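PDB 3JQ0: SusD superfamily protein from Bacteroides vulgatus ATCC 8482, which probably binds sugars or other nutrients at the outer membrane. Local coordinates for residues M110-Y115 with K158-S163. Numbering follows the deposited sequence.
Sequences MRAYLY and KDIQAS
A two-pronged salt bridge joins Arg-111 to Asp-159: NE and NH2 each hold a different carboxylate oxygen. NH2 of Arg-111 gives a nearly straight bond to OD1 of Asp-159 (2.8 Å). That oxygen is met on its syn side and lies in the guanidinium plane. The second bond is more bent: NE of Arg-111 reaches OD2 of Asp-159 at 2.9 Å, from above the carboxylate plane. The guanidinium and carboxylate planes lie 38° apart. A bend at chi3 of Arg-111 (73°) turns the guanidinium edge toward the acid. Beside this pair the helices come close over a small side chain. CB of Ala-112 packs on CB of Asp-159 (3.9 Å) and on CG1 of Ile-160 (4.0 Å). The helix axes approach to 8.6 Å and run nearly antiparallel, consistent with the TPR-like helical packing of SusD proteins. Leu-188 of helix 182-199 also touches Ala-112, and that helix packs on Ile-160. Both charged groups have further partners: NH1 of Arg-111 bonds to Asn-83 on helix 75-91, and OD2 of Asp-159 accepts from Gln-155. A methionine in place of Arg-111 would probably strand the buried carboxylate without its countercharge and break the link to Asn-83. The chemistry implies a buried salt bridge in which the two charges probably offset each other; it ties helix 97-122 to helix 149-167, with the carboxylate likely kept ionised by the arginine.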
HETATM    1  N   MSE A 110       3.121 -15.608  -3.796  1.00  7.85           N
HETATM    2  CA  MSE A 110       3.979 -14.491  -4.202  0.67  8.03           C
HETATM    3  C   MSE A 110       3.973 -14.295  -5.708  1.00  8.11           C
HETATM    4  O   MSE A 110       4.017 -13.135  -6.188  1.00  7.83           O
HETATM    5  CB  MSE A 110       5.395 -14.665  -3.688  0.67  9.05           C
HETATM    6  CG  MSE A 110       5.569 -14.516  -2.172  0.67  7.97           C
HETATM    7 SE   MSE A 110       7.416 -14.567  -1.599  0.67 11.47          SE
HETATM    8  CE  MSE A 110       7.707 -16.481  -1.821  0.67 10.32           C
ATOM      9  N   ARG A 111       3.928 -15.383  -6.478  1.00  8.18           N
ATOM     10  CA  ARG A 111       3.887 -15.227  -7.923  1.00  8.60           C
ATOM     11  C   ARG A 111       2.617 -14.487  -8.363  1.00  7.54           C
ATOM     12  O   ARG A 111       2.655 -13.529  -9.148  1.00  7.89           O
ATOM     13  CB  ARG A 111       4.017 -16.582  -8.648  1.00  8.20           C
ATOM     14  CG  ARG A 111       4.090 -16.429 -10.157  1.00  9.26           C
ATOM     15  CD  ARG A 111       4.603 -17.639 -10.865  1.00  9.28           C
ATOM     16  NE  ARG A 111       3.628 -18.705 -10.883  1.00  9.36           N
ATOM     17  CZ  ARG A 111       3.875 -19.908 -11.397  1.00  9.65           C
ATOM     18  NH1 ARG A 111       5.079 -20.213 -11.787  1.00 11.92           N
ATOM     19  NH2 ARG A 111       2.919 -20.782 -11.464  1.00 11.58           N
ATOM     20  N   ALA A 112       1.479 -14.910  -7.826  1.00  7.89           N
ATOM     21  CA  ALA A 112       0.194 -14.261  -8.120  1.00  7.42           C
ATOM     22  C   ALA A 112       0.235 -12.789  -7.695  1.00  6.98           C
ATOM     23  O   ALA A 112      -0.287 -11.926  -8.396  1.00  7.46           O
ATOM     24  CB  ALA A 112      -0.926 -15.003  -7.412  1.00  8.31           C
ATOM     25  N   TYR A 113       0.834 -12.514  -6.536  1.00  6.86           N
ATOM     26  CA  TYR A 113       0.906 -11.157  -6.008  1.00  7.07           C
ATOM     27  C   TYR A 113       1.635 -10.216  -6.965  1.00  7.23           C
ATOM     28  O   TYR A 113       1.192  -9.109  -7.276  1.00  7.26           O
ATOM     29  CB  TYR A 113       1.617 -11.223  -4.636  1.00  7.41           C
ATOM     30  CG  TYR A 113       1.769  -9.877  -3.995  1.00  8.12           C
ATOM     31  CD1 TYR A 113       0.700  -9.232  -3.358  1.00  7.89           C
ATOM     32  CD2 TYR A 113       2.983  -9.202  -4.047  1.00  8.54           C
ATOM     33  CE1 TYR A 113       0.855  -7.939  -2.808  1.00  8.89           C
ATOM     34  CE2 TYR A 113       3.137  -7.960  -3.475  1.00  9.96           C
ATOM     35  CZ  TYR A 113       2.094  -7.321  -2.909  1.00  9.35           C
ATOM     36  OH  TYR A 113       2.235  -6.023  -2.429  1.00 11.54           O
ATOM     37  N   LEU A 114       2.774 -10.664  -7.481  1.00  6.86           N
ATOM     38  CA  LEU A 114       3.535  -9.862  -8.414  1.00  7.54           C
ATOM     39  C   LEU A 114       2.780  -9.687  -9.733  1.00  6.68           C
ATOM     40  O   LEU A 114       2.710  -8.575 -10.257  1.00  7.67           O
ATOM     41  CB  LEU A 114       4.937 -10.444  -8.637  1.00  7.30           C
ATOM     42  CG  LEU A 114       5.848 -10.442  -7.428  1.00  8.05           C
ATOM     43  CD1 LEU A 114       7.154 -11.163  -7.717  1.00 10.81           C
ATOM     44  CD2 LEU A 114       6.148  -9.003  -6.942  1.00 10.53           C
ATOM     45  N   TYR A 115       2.223 -10.766 -10.261  1.00  7.18           N
ATOM     46  CA  TYR A 115       1.457 -10.647 -11.470  1.00  7.74           C
ATOM     47  C   TYR A 115       0.250  -9.733 -11.322  1.00  7.22           C
ATOM     48  O   TYR A 115      -0.163  -9.088 -12.310  1.00  7.32           O
ATOM     49  CB  TYR A 115       1.046 -12.001 -12.061  1.00  7.96           C
ATOM     50  CG  TYR A 115       2.162 -12.616 -12.914  1.00  8.32           C
ATOM     51  CD1 TYR A 115       2.484 -12.088 -14.134  1.00  8.87           C
ATOM     52  CD2 TYR A 115       2.909 -13.690 -12.453  1.00  8.52           C
ATOM     53  CE1 TYR A 115       3.521 -12.609 -14.900  1.00  9.49           C
ATOM     54  CE2 TYR A 115       3.902 -14.261 -13.216  1.00  9.68           C
ATOM     55  CZ  TYR A 115       4.215 -13.723 -14.437  1.00  9.75           C
ATOM     56  OH  TYR A 115       5.251 -14.206 -15.237  1.00 10.65           O
ATOM     57  N   LYS A 158      -5.228 -19.097 -11.103  1.00  9.34           N
ATOM     58  CA  LYS A 158      -4.696 -20.439 -11.016  0.52  9.22           C
ATOM     59  C   LYS A 158      -3.656 -20.556  -9.907  1.00  8.97           C
ATOM     60  O   LYS A 158      -3.628 -21.526  -9.160  1.00  9.76           O
ATOM     61  CB  LYS A 158      -4.121 -20.819 -12.388  0.52  9.36           C
ATOM     62  CG  LYS A 158      -3.625 -22.264 -12.525  0.52 10.41           C
ATOM     63  CD  LYS A 158      -3.030 -22.510 -13.899  0.52 12.56           C
ATOM     64  CE  LYS A 158      -2.447 -23.920 -14.001  0.52 15.32           C
ATOM     65  NZ  LYS A 158      -1.599 -24.160 -15.186  0.52 19.51           N
ATOM     66  N   ASP A 159      -2.787 -19.539  -9.819  1.00  9.04           N
ATOM     67  CA  ASP A 159      -1.773 -19.536  -8.765  1.00  8.84           C
ATOM     68  C   ASP A 159      -2.388 -19.334  -7.380  1.00  8.78           C
ATOM     69  O   ASP A 159      -1.903 -19.910  -6.414  1.00  9.39           O
ATOM     70  CB  ASP A 159      -0.729 -18.487  -9.095  1.00  8.76           C
ATOM     71  CG  ASP A 159       0.221 -18.936 -10.185  1.00  9.61           C
ATOM     72  OD1 ASP A 159       0.401 -20.160 -10.370  1.00 11.22           O
ATOM     73  OD2 ASP A 159       0.854 -18.031 -10.818  1.00 10.39           O
ATOM     74  N   ILE A 160      -3.422 -18.491  -7.268  1.00  8.70           N
ATOM     75  CA  ILE A 160      -4.130 -18.326  -6.003  1.00  8.72           C
ATOM     76  C   ILE A 160      -4.717 -19.695  -5.570  1.00  8.94           C
ATOM     77  O   ILE A 160      -4.622 -20.093  -4.405  1.00  9.16           O
ATOM     78  CB  ILE A 160      -5.223 -17.248  -6.100  1.00  8.87           C
ATOM     79  CG1 ILE A 160      -4.580 -15.865  -6.176  1.00  9.41           C
ATOM     80  CG2 ILE A 160      -6.222 -17.379  -4.954  1.00  9.71           C
ATOM     81  CD1 ILE A 160      -5.523 -14.766  -6.594  1.00 10.74           C
ATOM     82  N   GLN A 161      -5.354 -20.395  -6.522  1.00  8.66           N
ATOM     83  CA  GLN A 161      -5.916 -21.710  -6.208  1.00 10.06           C
ATOM     84  C   GLN A 161      -4.811 -22.664  -5.746  1.00  9.54           C
ATOM     85  O   GLN A 161      -4.979 -23.389  -4.783  1.00 10.02           O
ATOM     86  CB  GLN A 161      -6.683 -22.248  -7.432  1.00 11.13           C
ATOM     87  CG  GLN A 161      -7.266 -23.657  -7.281  1.00 15.13           C
ATOM     88  CD  GLN A 161      -7.867 -24.117  -8.605  1.00 21.53           C
ATOM     89  OE1 GLN A 161      -7.176 -24.142  -9.644  1.00 25.19           O
ATOM     90  NE2 GLN A 161      -9.121 -24.456  -8.589  1.00 27.00           N
ATOM     91  N   ALA A 162      -3.696 -22.704  -6.479  1.00  9.36           N
ATOM     92  CA  ALA A 162      -2.584 -23.569  -6.110  1.00  9.53           C
ATOM     93  C   ALA A 162      -2.074 -23.233  -4.708  1.00  9.57           C
ATOM     94  O   ALA A 162      -1.765 -24.107  -3.888  1.00 10.51           O
ATOM     95  CB  ALA A 162      -1.466 -23.518  -7.135  1.00 10.97           C
ATOM     96  N   SER A 163      -1.968 -21.931  -4.422  1.00  8.87           N
ATOM     97  CA  SER A 163      -1.485 -21.469  -3.122  1.00  8.97           C
ATOM     98  C   SER A 163      -2.420 -21.916  -1.997  1.00  9.16           C
ATOM     99  O   SER A 163      -1.979 -22.500  -1.001  1.00  9.67           O
ATOM    100  CB  SER A 163      -1.354 -19.956  -3.139  1.00  8.66           C
ATOM    101  OG  SER A 163      -0.957 -19.481  -1.842  1.00  8.56           O
TER